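Long-range contact in glycosyltransferase Gtf1 (Streptococcus pneumoniae, PDB 4PQG), which belongs to the GT-B glycosyltransferases, with two Rossmann-like domains and an added extended beta-sheet domain, and holds uridine-5'-diphosphate here: residues A[420-428]-A[478-489]. Residues are numbered along the deposited sequence; the frame is centred on the assembly and turned at random.
Sequences EAIGSGLPL and LEAMRAYSYQIA. With UDP (uridine-5'-diphosphate), chain C.
Gly-425 sets its CA over one face of the Tyr-486 ring, 3.5 Å from the ring centroid and 17° off the normal, a CH-pi contact made close by the bare CA of the glycine. With positive phi, Gly-425 is also the C-prime residue of the Schellman motif that ends helix 416-423, and the ring packs on that turn; the phenol OH is hydrogen-bonded beyond it to Thr-320 O. Alongside, the aliphatic part of Arg-482 lies on Gly-425 O, with CG 3.3 Å away; the chain then bends at chi3 (64°), and its NH2 shares a water with the same carbonyl oxygen. Ser-485 fills the hollow between Ile-422 and Pro-427, its OG donating to Leu-426 O at 2.7 Å from above the carbonyl plane. Two bumps flank it. On one side Ile-422 sends CD1 into the notch between Ile-488 CG2, 3.5 Å off, and Ala-489, whose small CB in turn lets Gly-423 CA approach to 3.9 Å. On the other, the Pro-427 ring wedges its CG between Met-481 CB (3.7 Å) and Leu-478 CD1. The contact thus seats helix 478-489 on the helix-to-strand turn of a Rossmann-like sheet, against helix 416-423, with Leu-478 and Met-481 also touching Leu-472 of helix 458-474; within helix 416-423, Glu-420 accepts hydrogen bonds from both ribose hydroxyls of UDP, while strand 428-431 leads on into the parallel sheet beside 404-406.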
loop_
_atom_site.group_PDB
_atom_site.type_symbol
_atom_site.label_atom_id
_atom_site.label_comp_id
_atom_site.label_asym_id
_atom_site.label_seq_id
_atom_site.Cartn_x
_atom_site.Cartn_y
_atom_site.Cartn_z
ATOM N N GLU A 420 5.126 -11.575 9.273
ATOM C CA GLU A 420 5.478 -12.490 8.209
ATOM C C GLU A 420 6.797 -13.187 8.522
ATOM O O GLU A 420 6.890 -14.417 8.417
ATOM C CB GLU A 420 5.513 -11.756 6.861
ATOM C CG GLU A 420 4.116 -11.360 6.359
ATOM C CD GLU A 420 4.108 -10.256 5.286
ATOM O OE1 GLU A 420 5.169 -10.001 4.668
ATOM O OE2 GLU A 420 3.025 -9.640 5.084
ATOM N N ALA A 421 7.800 -12.414 8.937
ATOM C CA ALA A 421 9.099 -12.979 9.323
ATOM C C ALA A 421 9.001 -14.049 10.437
ATOM O O ALA A 421 9.551 -15.130 10.288
ATOM C CB ALA A 421 10.081 -11.866 9.691
ATOM N N ILE A 422 8.306 -13.769 11.532
ATOM C CA ILE A 422 8.222 -14.766 12.621
ATOM C C ILE A 422 7.366 -15.990 12.243
ATOM O O ILE A 422 7.607 -17.102 12.734
ATOM C CB ILE A 422 7.741 -14.186 13.985
ATOM C CG1 ILE A 422 6.304 -13.665 13.906
ATOM C CG2 ILE A 422 8.704 -13.112 14.501
ATOM C CD1 ILE A 422 5.597 -13.619 15.244
ATOM N N GLY A 423 6.361 -15.771 11.390
ATOM C CA GLY A 423 5.549 -16.858 10.836
ATOM C C GLY A 423 6.350 -17.821 9.980
ATOM O O GLY A 423 5.943 -18.963 9.787
ATOM N N SER A 424 7.481 -17.351 9.457
ATOM C CA SER A 424 8.435 -18.189 8.735
ATOM C C SER A 424 9.668 -18.549 9.604
ATOM O O SER A 424 10.720 -18.945 9.085
ATOM C CB SER A 424 8.884 -17.492 7.446
ATOM O OG SER A 424 7.933 -17.638 6.403
ATOM N N GLY A 425 9.530 -18.382 10.916
ATOM C CA GLY A 425 10.554 -18.793 11.875
ATOM C C GLY A 425 11.831 -17.970 11.847
ATOM O O GLY A 425 12.933 -18.501 12.051
ATOM N N LEU A 426 11.700 -16.673 11.597
ATOM C CA LEU A 426 12.890 -15.818 11.644
ATOM C C LEU A 426 12.978 -15.137 12.980
ATOM O O LEU A 426 11.996 -14.538 13.435
ATOM C CB LEU A 426 12.895 -14.777 10.510
ATOM C CG LEU A 426 12.951 -15.297 9.068
ATOM C CD1 LEU A 426 12.926 -14.151 8.066
ATOM C CD2 LEU A 426 14.178 -16.154 8.844
ATOM N N PRO A 427 14.151 -15.235 13.631
ATOM C CA PRO A 427 14.423 -14.354 14.758
ATOM C C PRO A 427 14.461 -12.919 14.249
ATOM O O PRO A 427 14.783 -12.699 13.078
ATOM C CB PRO A 427 15.829 -14.780 15.209
ATOM C CG PRO A 427 15.959 -16.185 14.715
ATOM C CD PRO A 427 15.279 -16.153 13.376
ATOM N N LEU A 428 14.126 -11.968 15.116
ATOM C CA LEU A 428 14.138 -10.548 14.754
ATOM C C LEU A 428 15.157 -9.780 15.591
ATOM O O LEU A 428 15.247 -9.981 16.795
ATOM C CB LEU A 428 12.749 -9.924 14.948
ATOM C CG LEU A 428 11.501 -10.643 14.426
ATOM C CD1 LEU A 428 10.264 -9.810 14.717
ATOM C CD2 LEU A 428 11.603 -10.912 12.940
ATOM N N LEU A 478 20.476 -19.456 17.338
ATOM C CA LEU A 478 19.573 -19.504 16.178
ATOM C C LEU A 478 18.429 -20.533 16.274
ATOM O O LEU A 478 17.269 -20.185 16.037
ATOM C CB LEU A 478 20.360 -19.666 14.867
ATOM C CG LEU A 478 19.526 -19.774 13.579
ATOM C CD1 LEU A 478 18.767 -18.482 13.269
ATOM C CD2 LEU A 478 20.399 -20.188 12.403
ATOM N N GLU A 479 18.746 -21.781 16.629
ATOM C CA GLU A 479 17.710 -22.809 16.793
ATOM C C GLU A 479 16.644 -22.421 17.810
ATOM O O GLU A 479 15.443 -22.457 17.505
ATOM C CB GLU A 479 18.317 -24.157 17.181
ATOM C CG GLU A 479 18.911 -24.941 16.023
ATOM C CD GLU A 479 19.054 -26.429 16.334
ATOM O OE1 GLU A 479 18.821 -26.837 17.498
ATOM O OE2 GLU A 479 19.396 -27.200 15.407
ATOM N N ALA A 480 17.074 -22.050 19.011
ATOM C CA ALA A 480 16.145 -21.676 20.076
ATOM C C ALA A 480 15.288 -20.444 19.700
ATOM O O ALA A 480 14.088 -20.390 19.992
ATOM C CB ALA A 480 16.903 -21.415 21.372
ATOM N N MET A 481 15.919 -19.453 19.079
ATOM C CA MET A 481 15.227 -18.213 18.685
ATOM C C MET A 481 14.187 -18.424 17.579
ATOM O O MET A 481 13.055 -17.938 17.680
ATOM C CB MET A 481 16.241 -17.153 18.269
ATOM C CG MET A 481 16.898 -16.472 19.452
ATOM S SD MET A 481 18.126 -15.286 18.908
ATOM C CE MET A 481 18.530 -14.517 20.474
ATOM N N ARG A 482 14.566 -19.142 16.529
ATOM C CA ARG A 482 13.600 -19.560 15.515
ATOM C C ARG A 482 12.383 -20.253 16.139
ATOM O O ARG A 482 11.236 -19.910 15.829
ATOM C CB ARG A 482 14.271 -20.448 14.456
ATOM C CG ARG A 482 13.305 -21.306 13.652
ATOM C CD ARG A 482 13.969 -21.925 12.442
ATOM N NE ARG A 482 15.029 -22.865 12.810
ATOM C CZ ARG A 482 16.321 -22.705 12.534
ATOM N NH1 ARG A 482 17.195 -23.631 12.906
ATOM N NH2 ARG A 482 16.754 -21.623 11.901
ATOM N N ALA A 483 12.632 -21.196 17.047
ATOM C CA ALA A 483 11.555 -21.967 17.657
ATOM C C ALA A 483 10.629 -21.051 18.440
ATOM O O ALA A 483 9.406 -21.196 18.413
ATOM C CB ALA A 483 12.131 -23.063 18.554
ATOM N N TYR A 484 11.228 -20.072 19.108
ATOM C CA TYR A 484 10.467 -19.100 19.855
ATOM C C TYR A 484 9.652 -18.151 18.942
ATOM O O TYR A 484 8.544 -17.752 19.307
ATOM C CB TYR A 484 11.378 -18.319 20.802
ATOM C CG TYR A 484 10.659 -17.837 22.026
ATOM C CD1 TYR A 484 10.712 -18.567 23.225
ATOM C CD2 TYR A 484 9.898 -16.662 21.992
ATOM C CE1 TYR A 484 10.033 -18.124 24.354
ATOM C CE2 TYR A 484 9.219 -16.215 23.111
ATOM C CZ TYR A 484 9.288 -16.948 24.284
ATOM O OH TYR A 484 8.625 -16.488 25.385
ATOM N N SER A 485 10.197 -17.809 17.773
ATOM C CA SER A 485 9.458 -16.995 16.779
ATOM C C SER A 485 8.168 -17.688 16.341
ATOM O O SER A 485 7.088 -17.085 16.376
ATOM C CB SER A 485 10.321 -16.674 15.548
ATOM O OG SER A 485 11.195 -15.584 15.802
ATOM N N TYR A 486 8.288 -18.953 15.930
ATOM C CA TYR A 486 7.120 -19.798 15.616
ATOM C C TYR A 486 6.125 -19.832 16.777
ATOM O O TYR A 486 4.902 -19.754 16.572
ATOM C CB TYR A 486 7.579 -21.218 15.313
ATOM C CG TYR A 486 8.187 -21.426 13.947
ATOM C CD1 TYR A 486 7.508 -21.035 12.790
ATOM C CD2 TYR A 486 9.424 -22.071 13.801
ATOM C CE1 TYR A 486 8.057 -21.249 11.529
ATOM C CE2 TYR A 486 9.977 -22.286 12.546
ATOM C CZ TYR A 486 9.285 -21.872 11.412
ATOM O OH TYR A 486 9.818 -22.086 10.158
ATOM N N GLN A 487 6.641 -19.926 18.004
ATOM C CA GLN A 487 5.783 -19.902 19.179
ATOM C C GLN A 487 5.000 -18.582 19.293
ATOM O O GLN A 487 3.772 -18.596 19.480
ATOM C CB GLN A 487 6.591 -20.182 20.454
ATOM C CG GLN A 487 5.757 -20.343 21.716
ATOM C CD GLN A 487 6.627 -20.462 22.954
ATOM O OE1 GLN A 487 7.497 -21.332 23.027
ATOM N NE2 GLN A 487 6.417 -19.568 23.922
ATOM N N ILE A 488 5.698 -17.448 19.175
ATOM C CA ILE A 488 5.001 -16.160 19.181
ATOM C C ILE A 488 3.970 -16.100 18.045
ATOM O O ILE A 488 2.838 -15.655 18.244
ATOM C CB ILE A 488 5.974 -14.953 19.084
ATOM C CG1 ILE A 488 6.782 -14.815 20.392
ATOM C CG2 ILE A 488 5.204 -13.675 18.740
ATOM C CD1 ILE A 488 8.029 -13.962 20.270
ATOM N N ALA A 489 4.369 -16.587 16.874
ATOM C CA ALA A 489 3.554 -16.520 15.665
ATOM C C ALA A 489 2.207 -17.214 15.814
ATOM O O ALA A 489 1.221 -16.796 15.203
ATOM C CB ALA A 489 4.319 -17.101 14.487
HETATM N N1 UDP C . 6.261 -6.125 0.845
HETATM C C2 UDP C . 6.282 -6.937 -0.310
HETATM N N3 UDP C . 7.412 -7.058 -0.992
HETATM C C4 UDP C . 8.543 -6.434 -0.636
HETATM C C5 UDP C . 8.563 -5.615 0.497
HETATM C C6 UDP C . 7.381 -5.482 1.235
HETATM O O2 UDP C . 5.257 -7.554 -0.692
HETATM O O4 UDP C . 9.567 -6.605 -1.335
HETATM C "C1'" UDP C . 5.004 -6.043 1.604
HETATM C "C2'" UDP C . 5.149 -6.868 2.880
HETATM O "O2'" UDP C . 4.849 -8.267 2.708
HETATM C "C3'" UDP C . 4.201 -6.211 3.868
HETATM C "C4'" UDP C . 4.087 -4.774 3.366
HETATM O "O4'" UDP C . 4.726 -4.725 2.080
HETATM O "O3'" UDP C . 2.910 -6.831 3.821
HETATM C "C5'" UDP C . 4.789 -3.771 4.279
HETATM O "O5'" UDP C . 4.027 -3.636 5.466
HETATM P PA UDP C . 4.696 -3.149 6.841
HETATM O O1A UDP C . 3.627 -3.086 7.899
HETATM O O2A UDP C . 5.894 -4.036 7.076
HETATM O O3A UDP C . 5.410 -1.733 6.546
HETATM P PB UDP C . 4.804 -0.316 6.082
HETATM O O1B UDP C . 5.552 0.689 6.929
HETATM O O2B UDP C . 5.100 -0.236 4.593
HETATM O O3B UDP C . 3.330 -0.345 6.439
HETATM O O HOH W 1 15.669 -18.954 11.314
#